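Local coordinates for protein probable glutathione reductase (Sinorhizobium meliloti, PDB 4DNA) that probably catalyses the NADPH-dependent reduction of glutathione disulfide to glutathione, working as an FAD-containing homodimer, at residues 369-374 with 393-398; 365-370 with 455-460. All blocks are in the same frame, centred on the assembly; numbering follows the deposited sequence.

Contact 1: residues 369-374 with 393-398; sequences EVYRAE and LVVNAA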
# COMPACT_ATOMS: atom_id res chain seq x y z
N GLU A 369 19.15 -17.12 1.71
CA GLU A 369 19.48 -16.01 0.82
C GLU A 369 18.67 -14.80 1.26
O GLU A 369 17.49 -14.92 1.61
CB GLU A 369 19.22 -16.37 -0.65
CG GLU A 369 20.05 -17.56 -1.14
CD GLU A 369 19.47 -18.33 -2.33
OE1 GLU A 369 18.24 -18.32 -2.55
OE2 GLU A 369 20.26 -18.98 -3.04
N VAL A 370 19.33 -13.65 1.28
CA VAL A 370 18.71 -12.40 1.74
C VAL A 370 18.71 -11.38 0.60
O VAL A 370 19.72 -11.19 -0.11
CB VAL A 370 19.39 -11.85 3.00
CG1 VAL A 370 18.79 -10.52 3.41
CG2 VAL A 370 19.28 -12.85 4.14
N TYR A 371 17.55 -10.74 0.42
CA TYR A 371 17.34 -9.82 -0.67
C TYR A 371 16.95 -8.46 -0.07
O TYR A 371 15.83 -8.27 0.39
CB TYR A 371 16.29 -10.41 -1.62
CG TYR A 371 16.72 -11.71 -2.33
CD1 TYR A 371 16.58 -12.96 -1.71
CD2 TYR A 371 17.23 -11.69 -3.64
CE1 TYR A 371 16.95 -14.13 -2.36
CE2 TYR A 371 17.61 -12.86 -4.29
CZ TYR A 371 17.47 -14.07 -3.64
OH TYR A 371 17.84 -15.24 -4.26
N ARG A 372 17.90 -7.53 -0.05
CA ARG A 372 17.77 -6.29 0.71
C ARG A 372 17.78 -5.09 -0.23
O ARG A 372 18.66 -4.95 -1.08
CB ARG A 372 18.92 -6.15 1.72
CG ARG A 372 18.64 -5.17 2.85
CD ARG A 372 19.89 -4.78 3.62
NE ARG A 372 19.60 -3.79 4.67
CZ ARG A 372 19.81 -2.47 4.56
NH1 ARG A 372 20.34 -1.95 3.46
NH2 ARG A 372 19.49 -1.67 5.57
N ALA A 373 16.79 -4.23 -0.06
CA ALA A 373 16.62 -3.08 -0.93
C ALA A 373 16.58 -1.82 -0.08
O ALA A 373 15.81 -1.75 0.87
CB ALA A 373 15.32 -3.21 -1.71
N GLU A 374 17.42 -0.85 -0.41
CA GLU A 374 17.43 0.39 0.33
C GLU A 374 17.38 1.57 -0.62
O GLU A 374 18.23 1.69 -1.50
CB GLU A 374 18.66 0.48 1.21
CG GLU A 374 18.46 1.32 2.46
CD GLU A 374 19.74 1.49 3.25
OE1 GLU A 374 20.78 1.80 2.62
OE2 GLU A 374 19.71 1.31 4.50
N LEU A 393 13.72 -9.26 1.94
CA LEU A 393 13.18 -10.60 1.78
C LEU A 393 14.15 -11.64 2.29
O LEU A 393 15.35 -11.57 1.99
CB LEU A 393 12.90 -10.88 0.31
CG LEU A 393 11.64 -10.22 -0.25
CD1 LEU A 393 11.54 -10.38 -1.76
CD2 LEU A 393 10.44 -10.84 0.42
N VAL A 394 13.63 -12.62 3.04
CA VAL A 394 14.46 -13.72 3.57
C VAL A 394 14.00 -15.07 2.99
O VAL A 394 12.80 -15.40 3.04
CB VAL A 394 14.46 -13.75 5.11
CG1 VAL A 394 15.44 -14.80 5.61
CG2 VAL A 394 14.81 -12.39 5.69
N VAL A 395 14.95 -15.83 2.44
CA VAL A 395 14.65 -17.00 1.60
C VAL A 395 15.43 -18.27 1.98
O VAL A 395 16.65 -18.21 2.24
CB VAL A 395 14.93 -16.66 0.13
CG1 VAL A 395 14.99 -17.91 -0.74
CG2 VAL A 395 13.89 -15.67 -0.37
N ASN A 396 14.75 -19.41 2.01
CA ASN A 396 15.43 -20.68 2.25
C ASN A 396 16.09 -21.21 0.99
O ASN A 396 15.42 -21.54 0.02
CB ASN A 396 14.46 -21.71 2.83
CG ASN A 396 15.14 -23.01 3.21
OD1 ASN A 396 16.21 -23.36 2.72
ND2 ASN A 396 14.50 -23.76 4.09
N ALA A 397 17.42 -21.31 1.02
CA ALA A 397 18.21 -21.73 -0.14
C ALA A 397 17.82 -23.10 -0.68
O ALA A 397 17.91 -23.33 -1.88
CB ALA A 397 19.70 -21.71 0.18
N ALA A 398 17.38 -23.99 0.21
CA ALA A 398 16.96 -25.34 -0.15
C ALA A 398 15.61 -25.40 -0.88
O ALA A 398 15.42 -26.26 -1.72
CB ALA A 398 16.92 -26.22 1.08

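Contact 2: residues 365-370 with 455-460; sequences FQEIEV and RVRNGE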
# COMPACT_ATOMS: atom_id res chain seq x y z
N PHE A 365 17.65 -22.59 9.41
CA PHE A 365 18.06 -23.19 8.14
C PHE A 365 19.57 -23.08 7.94
O PHE A 365 20.17 -22.12 8.39
CB PHE A 365 17.34 -22.50 7.00
CG PHE A 365 15.85 -22.62 7.07
CD1 PHE A 365 15.22 -23.86 6.95
CD2 PHE A 365 15.06 -21.49 7.23
CE1 PHE A 365 13.84 -23.98 7.01
CE2 PHE A 365 13.68 -21.60 7.28
CZ PHE A 365 13.07 -22.85 7.17
N GLN A 366 20.16 -24.05 7.24
CA GLN A 366 21.62 -24.11 7.07
C GLN A 366 22.12 -23.02 6.14
O GLN A 366 23.23 -22.51 6.30
CB GLN A 366 22.04 -25.49 6.53
CG GLN A 366 23.52 -25.62 6.19
CD GLN A 366 24.01 -27.06 6.14
OE1 GLN A 366 23.29 -27.99 5.75
NE2 GLN A 366 25.26 -27.26 6.53
N GLU A 367 21.28 -22.68 5.16
CA GLU A 367 21.64 -21.80 4.07
C GLU A 367 20.47 -20.90 3.75
O GLU A 367 19.38 -21.37 3.44
CB GLU A 367 21.97 -22.63 2.85
CG GLU A 367 23.40 -22.51 2.37
CD GLU A 367 23.56 -21.49 1.25
OE1 GLU A 367 24.24 -21.79 0.25
OE2 GLU A 367 22.99 -20.38 1.36
N ILE A 368 20.68 -19.60 3.86
CA ILE A 368 19.60 -18.68 3.49
C ILE A 368 20.09 -17.67 2.48
O ILE A 368 21.29 -17.41 2.38
CB ILE A 368 18.98 -17.96 4.71
CG1 ILE A 368 20.06 -17.34 5.58
CG2 ILE A 368 18.14 -18.93 5.52
CD1 ILE A 368 19.51 -16.31 6.54
N GLU A 369 19.15 -17.12 1.71
CA GLU A 369 19.48 -16.01 0.82
C GLU A 369 18.67 -14.80 1.26
O GLU A 369 17.49 -14.92 1.61
CB GLU A 369 19.22 -16.37 -0.65
CG GLU A 369 20.05 -17.56 -1.14
CD GLU A 369 19.47 -18.33 -2.33
OE1 GLU A 369 18.24 -18.32 -2.55
OE2 GLU A 369 20.26 -18.98 -3.04
N VAL A 370 19.33 -13.65 1.28
CA VAL A 370 18.71 -12.40 1.74
C VAL A 370 18.71 -11.38 0.60
O VAL A 370 19.72 -11.19 -0.11
CB VAL A 370 19.39 -11.85 3.00
CG1 VAL A 370 18.79 -10.52 3.41
CG2 VAL A 370 19.28 -12.85 4.14
N ARG A 455 24.49 -13.99 1.37
CA ARG A 455 24.10 -15.33 1.80
C ARG A 455 24.56 -15.58 3.23
O ARG A 455 25.55 -15.00 3.69
CB ARG A 455 24.71 -16.39 0.88
CG ARG A 455 23.93 -16.66 -0.40
CD ARG A 455 24.78 -17.37 -1.44
NE ARG A 455 24.01 -17.75 -2.63
CZ ARG A 455 24.19 -17.27 -3.87
NH1 ARG A 455 25.14 -16.38 -4.13
NH2 ARG A 455 23.41 -17.70 -4.86
N VAL A 456 23.83 -16.44 3.94
CA VAL A 456 24.24 -16.90 5.26
C VAL A 456 24.24 -18.43 5.26
O VAL A 456 23.26 -19.07 4.88
CB VAL A 456 23.33 -16.36 6.39
CG1 VAL A 456 23.83 -16.80 7.75
CG2 VAL A 456 23.23 -14.84 6.35
N ARG A 457 25.38 -19.00 5.65
CA ARG A 457 25.56 -20.45 5.67
C ARG A 457 26.04 -20.83 7.05
O ARG A 457 26.99 -20.24 7.57
CB ARG A 457 26.56 -20.89 4.59
CG ARG A 457 26.96 -22.36 4.67
CD ARG A 457 27.56 -22.90 3.37
NE ARG A 457 26.51 -23.49 2.53
CZ ARG A 457 26.07 -24.75 2.60
NH1 ARG A 457 26.58 -25.61 3.48
NH2 ARG A 457 25.10 -25.15 1.79
N ASN A 458 25.37 -21.82 7.63
CA ASN A 458 25.67 -22.32 8.98
C ASN A 458 25.64 -21.23 10.03
O ASN A 458 26.39 -21.25 11.00
CB ASN A 458 27.00 -23.07 8.99
CG ASN A 458 26.95 -24.37 8.19
OD1 ASN A 458 27.93 -24.74 7.52
ND2 ASN A 458 25.82 -25.08 8.26
N GLY A 459 24.75 -20.26 9.82
CA GLY A 459 24.54 -19.16 10.76
C GLY A 459 25.50 -17.99 10.59
O GLY A 459 25.39 -16.99 11.32
N GLU A 460 26.43 -18.09 9.64
CA GLU A 460 27.36 -16.99 9.41
C GLU A 460 27.38 -16.49 7.97
O GLU A 460 27.34 -17.27 7.03
CB GLU A 460 28.75 -17.38 9.86
CG GLU A 460 28.77 -17.67 11.34
CD GLU A 460 30.15 -18.03 11.80
OE1 GLU A 460 30.76 -17.21 12.52
OE2 GLU A 460 30.62 -19.12 11.43

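Contact 1: residues 369-374 with 393-398
Y371 and E369 stand on the same face of an antiparallel strand pair and bracket V395 of the neighbouring strand, inside the antiparallel sheet of the dimerisation domain of this disulfide reductase. Strands 369-374 and 393-396 run at 165° to each other. Two hydrogen-bonded pairs, E369 with V395 and Y371 with L393, enclose the non-hydrogen-bonded pair of V370 and V394, whose side chains turn to the other face, where helix 358-364 packs. Y371 N gives its hydrogen to L393 O at 2.8 Å, and L393 N returns a bond of 2.8 Å to Y371 O. Beside these bonds Y371 CB and L393 CB touch at 3.9 Å. With CG of Y371 lying beside its own backbone N (chi1 -65°), the ring slants back along the strand across V395, and Y371 CE1 comes 4.0 Å from V395 CG2. The carbonyl oxygen of L393 sits at the ring edge. The side chain of E369 is extended beyond CG and also reaches the methyl of A397, E369 CD lying 4.2 Å from A397 CB. Its carboxylate and the Y371 hydroxyl converge on R400, which forms a salt bridge with E369 and a hydrogen bond with Y371. The other branch of V395, anti to the backbone N (chi1 165°), faces this carboxylate, with V395 CG1 3.7 Å from E369 OE1.

Contact 2: residues 365-370 with 455-460
I368 and V456 pair side by side where strand 367-370 meets strand 455-457 antiparallel, close to the outer end of the dimerisation-domain sheet; a type I' turn from R457 to E460 then reverses the chain into the last strand of the sheet. I368 N bonds V456 O at 2.8 Å, and V456 N bonds I368 O at 3.1 Å. The isoleucine places its CG1 between its backbone N and carbonyl carbon (chi1 51°), which brings I368 CG1 to 3.5 Å from V456 CB, while CD1 runs on along the valine. Helix 358-364 covers this apolar pair through A361 and A362. On the reverse face the side chains are charged. The first torsion of E367 (chi1 -117°) sets its CG obliquely against the R457 guanidinium, and a bend at chi2 turns the carboxylate until its plane stands 81° to that of the guanidinium. E367 OE1 lies in the guanidinium plane, 3.6 Å from R457 NE, a long salt bridge. With an alanine at E367 the carboxylate is gone, and the R457 guanidinium is likely to swing more freely. Q366 CG lies over one face of that guanidinium. Further along, E369 OE2 and R455 NH2 make a weak, long ion pair, the stronger salt bridge of this carboxylate being with R400. Past the last bridge the backbone link continues into the turn, N458 N donating to Q366 O at 2.6 Å.

From the N terminus, the chain reaches strand 367-375 only after the nucleotide-binding parts, leaving helix 358-364 just before it. This strand serves both contacts. Contact 1 closes the shorter loop, 18 residues that pass through helix 380-383 and return on strand 389-396. Contact 2 closes a loop of 84 residues, which takes in strand 402-408 and helices 412-424 and 429-433 before strand 454-457 arrives on the other edge of 367-375. The two contacts share E369 and V370 of this strand, and the loop of contact 1 nests within that of contact 2. Their centres lie about 10 Å apart, and A397 N probably hydrogen-bonds E367 O (3.1 Å), joining them directly.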